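PDB 6VBK: Lon211 from Mycobacterium tuberculosis, which forms the N-terminal domain of an ATP-dependent Lon protease and probably helps to recognise and bind protein substrates destined for degradation. Local coordinates for residues Val30-Ser35 with Ala98-Val103; Val106-Gly111 with Leu119-Thr124. All blocks are in the same frame, centred on the assembly; numbering follows the deposited sequence.

Contact 1: residues Val30-Ser35 with Ala98-Val103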
# COMPACT_ATOMS: atom_id res chain seq x y z
N VAL B 30 -13.92 24.24 0.59
CA VAL B 30 -14.87 24.76 -0.40
C VAL B 30 -16.24 24.16 -0.16
O VAL B 30 -16.38 23.10 0.48
CB VAL B 30 -14.41 24.45 -1.84
CG1 VAL B 30 -13.15 25.24 -2.19
CG2 VAL B 30 -14.18 22.96 -2.02
N PRO B 31 -17.28 24.82 -0.65
CA PRO B 31 -18.63 24.24 -0.57
C PRO B 31 -18.91 23.32 -1.74
O PRO B 31 -18.28 23.37 -2.79
CB PRO B 31 -19.53 25.48 -0.61
CG PRO B 31 -18.78 26.42 -1.48
CD PRO B 31 -17.31 26.20 -1.17
N LEU B 32 -19.90 22.45 -1.54
CA LEU B 32 -20.33 21.50 -2.55
C LEU B 32 -21.84 21.62 -2.72
O LEU B 32 -22.59 21.38 -1.77
CB LEU B 32 -19.95 20.06 -2.17
CG LEU B 32 -18.45 19.78 -2.03
CD1 LEU B 32 -18.22 18.34 -1.61
CD2 LEU B 32 -17.73 20.08 -3.34
N ASP B 33 -22.27 21.98 -3.92
CA ASP B 33 -23.69 22.12 -4.23
C ASP B 33 -24.25 20.74 -4.54
O ASP B 33 -23.92 20.14 -5.57
CB ASP B 33 -23.89 23.08 -5.39
CG ASP B 33 -25.35 23.39 -5.65
OD1 ASP B 33 -26.22 22.87 -4.92
OD2 ASP B 33 -25.63 24.17 -6.59
N LEU B 34 -25.10 20.22 -3.66
CA LEU B 34 -25.68 18.89 -3.82
C LEU B 34 -27.03 18.92 -4.53
O LEU B 34 -27.67 17.87 -4.64
CB LEU B 34 -25.84 18.20 -2.46
CG LEU B 34 -24.66 18.22 -1.48
CD1 LEU B 34 -24.95 17.31 -0.30
CD2 LEU B 34 -23.37 17.83 -2.17
N SER B 35 -27.47 20.08 -5.01
CA SER B 35 -28.80 20.21 -5.60
C SER B 35 -28.84 19.58 -6.98
O SER B 35 -28.03 19.92 -7.85
CB SER B 35 -29.21 21.68 -5.67
OG SER B 35 -28.33 22.41 -6.51
N ALA B 98 -22.62 20.80 1.22
CA ALA B 98 -21.64 20.17 2.08
C ALA B 98 -20.36 20.99 2.03
O ALA B 98 -20.08 21.66 1.03
CB ALA B 98 -21.37 18.72 1.67
N VAL B 99 -19.59 20.94 3.11
CA VAL B 99 -18.31 21.63 3.19
C VAL B 99 -17.22 20.58 3.25
O VAL B 99 -17.23 19.72 4.14
CB VAL B 99 -18.25 22.57 4.41
CG1 VAL B 99 -16.87 23.18 4.54
CG2 VAL B 99 -19.30 23.66 4.29
N VAL B 100 -16.29 20.64 2.30
CA VAL B 100 -15.22 19.65 2.19
C VAL B 100 -13.88 20.36 2.35
O VAL B 100 -13.71 21.50 1.92
CB VAL B 100 -15.29 18.88 0.86
CG1 VAL B 100 -14.98 19.79 -0.32
CG2 VAL B 100 -14.34 17.68 0.88
N ARG B 101 -12.94 19.67 3.00
CA ARG B 101 -11.59 20.17 3.21
C ARG B 101 -10.61 19.23 2.51
O ARG B 101 -10.61 18.03 2.77
CB ARG B 101 -11.26 20.26 4.70
CG ARG B 101 -9.80 20.60 5.00
CD ARG B 101 -9.55 20.61 6.51
NE ARG B 101 -9.82 19.31 7.11
CZ ARG B 101 -8.89 18.40 7.36
NH1 ARG B 101 -7.62 18.65 7.08
NH2 ARG B 101 -9.23 17.24 7.91
N GLY B 102 -9.80 19.79 1.61
CA GLY B 102 -8.76 19.01 0.95
C GLY B 102 -7.61 18.71 1.89
O GLY B 102 -7.04 19.61 2.52
N VAL B 103 -7.23 17.43 1.97
CA VAL B 103 -6.24 16.96 2.93
C VAL B 103 -4.90 16.68 2.25
O VAL B 103 -3.88 17.28 2.60
CB VAL B 103 -6.75 15.71 3.69
CG1 VAL B 103 -5.70 15.18 4.67
CG2 VAL B 103 -8.06 16.01 4.41

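Contact 2: residues Val106-Gly111 with Leu119-Thr124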
# COMPACT_ATOMS: atom_id res chain seq x y z
N VAL B 106 -3.71 12.03 -3.66
CA VAL B 106 -3.90 10.59 -3.75
C VAL B 106 -3.71 10.17 -5.20
O VAL B 106 -4.41 10.68 -6.09
CB VAL B 106 -5.28 10.16 -3.23
CG1 VAL B 106 -5.43 8.65 -3.31
CG2 VAL B 106 -5.50 10.64 -1.81
N ARG B 107 -2.77 9.27 -5.44
CA ARG B 107 -2.53 8.75 -6.79
C ARG B 107 -3.59 7.70 -7.12
O ARG B 107 -3.64 6.65 -6.48
CB ARG B 107 -1.13 8.16 -6.90
CG ARG B 107 -0.85 7.49 -8.23
CD ARG B 107 0.63 7.54 -8.58
NE ARG B 107 1.09 8.91 -8.78
CZ ARG B 107 0.99 9.58 -9.92
NH1 ARG B 107 0.44 9.00 -10.98
NH2 ARG B 107 1.43 10.82 -10.00
N ILE B 108 -4.42 8.00 -8.11
CA ILE B 108 -5.54 7.12 -8.45
C ILE B 108 -5.02 5.88 -9.15
O ILE B 108 -4.32 5.97 -10.17
CB ILE B 108 -6.57 7.86 -9.31
CG1 ILE B 108 -7.21 8.99 -8.51
CG2 ILE B 108 -7.63 6.89 -9.82
CD1 ILE B 108 -8.27 9.75 -9.27
N GLY B 109 -5.35 4.71 -8.61
CA GLY B 109 -4.91 3.46 -9.19
C GLY B 109 -6.04 2.58 -9.68
O GLY B 109 -6.91 3.03 -10.44
N THR B 110 -6.05 1.32 -9.25
CA THR B 110 -7.03 0.36 -9.71
C THR B 110 -8.43 0.69 -9.18
O THR B 110 -8.59 1.19 -8.07
CB THR B 110 -6.65 -1.06 -9.28
OG1 THR B 110 -6.41 -1.08 -7.86
CG2 THR B 110 -5.39 -1.52 -10.00
N GLY B 111 -9.43 0.40 -10.00
CA GLY B 111 -10.80 0.49 -9.54
C GLY B 111 -11.17 -0.68 -8.65
O GLY B 111 -10.55 -1.75 -8.68
N LEU B 119 -18.82 5.44 -7.46
CA LEU B 119 -17.69 4.74 -8.05
C LEU B 119 -16.53 4.73 -7.07
O LEU B 119 -16.15 5.78 -6.53
CB LEU B 119 -17.28 5.41 -9.36
CG LEU B 119 -15.96 4.96 -9.98
CD1 LEU B 119 -15.96 3.47 -10.28
CD2 LEU B 119 -15.68 5.77 -11.24
N TRP B 120 -15.96 3.55 -6.84
CA TRP B 120 -14.85 3.37 -5.91
C TRP B 120 -13.57 3.09 -6.67
O TRP B 120 -13.57 2.33 -7.65
CB TRP B 120 -15.14 2.24 -4.93
CG TRP B 120 -16.25 2.54 -3.97
CD1 TRP B 120 -17.59 2.43 -4.21
CD2 TRP B 120 -16.12 2.98 -2.62
NE1 TRP B 120 -18.30 2.79 -3.09
CE2 TRP B 120 -17.42 3.13 -2.10
CE3 TRP B 120 -15.03 3.27 -1.80
CZ2 TRP B 120 -17.66 3.56 -0.80
CZ3 TRP B 120 -15.27 3.69 -0.50
CH2 TRP B 120 -16.57 3.83 -0.02
N VAL B 121 -12.47 3.70 -6.22
CA VAL B 121 -11.15 3.47 -6.79
C VAL B 121 -10.15 3.29 -5.65
O VAL B 121 -10.37 3.74 -4.53
CB VAL B 121 -10.69 4.63 -7.72
CG1 VAL B 121 -11.67 4.82 -8.87
CG2 VAL B 121 -10.52 5.91 -6.92
N GLU B 122 -9.06 2.60 -5.96
CA GLU B 122 -7.95 2.49 -5.03
C GLU B 122 -6.97 3.63 -5.26
O GLU B 122 -6.76 4.09 -6.39
CB GLU B 122 -7.23 1.15 -5.19
CG GLU B 122 -8.06 -0.05 -4.75
CD GLU B 122 -7.32 -1.36 -4.89
OE1 GLU B 122 -6.19 -1.35 -5.44
OE2 GLU B 122 -7.85 -2.40 -4.44
N GLY B 123 -6.37 4.10 -4.17
CA GLY B 123 -5.46 5.23 -4.26
C GLY B 123 -4.38 5.17 -3.20
O GLY B 123 -4.51 4.46 -2.20
N THR B 124 -3.32 5.94 -3.43
CA THR B 124 -2.16 5.97 -2.54
C THR B 124 -1.90 7.41 -2.12
O THR B 124 -1.74 8.29 -2.98
CB THR B 124 -0.93 5.39 -3.23
OG1 THR B 124 -1.18 4.02 -3.57
CG2 THR B 124 0.28 5.47 -2.32
O HOH W 1 -2.22 4.20 -6.26

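Contact 1: residues Val30-Ser35 with Ala98-Val103
Val30 and Val100 face each other as a hydrogen-bonded pair of antiparallel strands, and four backbone bonds tie the two segments together. Val30 N gives to Val100 O and Val100 N returns to Val30 O, each at 3.1 Å. Two residues on, Leu32 N meets Ala98 O at 2.7 Å, short but bent (136°), while Ala98 N gives to Leu32 O at 3.0 Å. Between these pairs Pro31, which has no N-H to give, sits opposite Val99 in a non-hydrogen-bonded pair; its CA lies 3.4 Å from Ala98 O in a CH...O contact.

Apolar packing gathers on the face bearing Val30, Leu32, Ala98 and Val100. Val100 CG1, held between its own backbone N and carbonyl carbon (chi1 67°), is the hub: Val30 CG2 lies alongside it at 3.7 Å, and Leu32 CD1 comes across it at 3.8 Å. Leu34, already past the strand, brings CD1 to 4.3 Å from Ala98 CB.

At the strand end, Asp33 OD1 accepts from Ser35 N and Ser35 OG on one face of its carboxylate, the first bond closing an Asx turn. Helix 38-50 covers Leu34 and Ala98 through Ile44, and strand 79-88 flanks the other edge of 98-103, pairing with Val99 and Arg101.

Contact 2: residues Val106-Gly111 with Leu119-Thr124
Arg107 O is gripped from two directions: Thr124 N donates to it at 3.1 Å, and a water gives a hydrogen at 2.8 Å while also hydrogen-bonding Thr124 OG1. Gly123 CA adds a CH...O contact to the same oxygen. This is one end of an antiparallel beta hairpin, formed by strands 96-112 and 120-125 and interrupted by a beta bulge. Arg107 N completes the hydrogen-bonded pair by giving to Thr124 O at 2.8 Å.

The register slips by one residue between the Ile108-Gly123 and Gly111-Val121 pairs. Two residues, Gly109 and Thr110, thus serve the single Glu122: Gly109 N donates to Glu122 O at 2.7 Å, and Thr110 O accepts from Glu122 N. Thr110 N, buried within this irregularity, has no partner in the model. The side chains of Thr110 and Glu122 lie across one another, and Glu122 CB comes within 3.2 Å of Thr110 O; the still closer approach of hydroxyl to carboxylate is doubtful as a bond.

Ile108 CG2 and Val121 CG2 make a looser apolar contact on the face they share, where Leu67 of strand 65-70 packs on both. Trp120 turns its indole away from the hairpin partner, towards Ala46 and Ala50 of helix 38-50, with NE1 bonded to Pro115 O. Arg90 of the second subunit packs on Thr110 and Thr124. Because its CG1 is anti to the backbone N (chi1 -179°), Val106 lays that methyl over the bare backbone of Gly123, 3.5 Å from Gly123 CA.

Contacts 1 and 2 use successive parts of one long strand, 96-112: its first half pairs with strand 29-33 and its second with strand 120-125, within the same mixed sheet. Their centres lie about 20 Å apart, and apart from adjoining in sequence they do not touch. Contact 1 joins segments whose closest ends are 63 residues apart in sequence, whereas contact 2 closes a local hairpin. Helix 38-50 bridges them, with Ile44 on Ala98 of contact 1 and Ala46 and Ala50 on Trp120 of contact 2. The second subunit packs against contact 2 alone. Both contacts are structural parts of the probable substrate-binding domain; Lon's proteolytic site lies in a different domain.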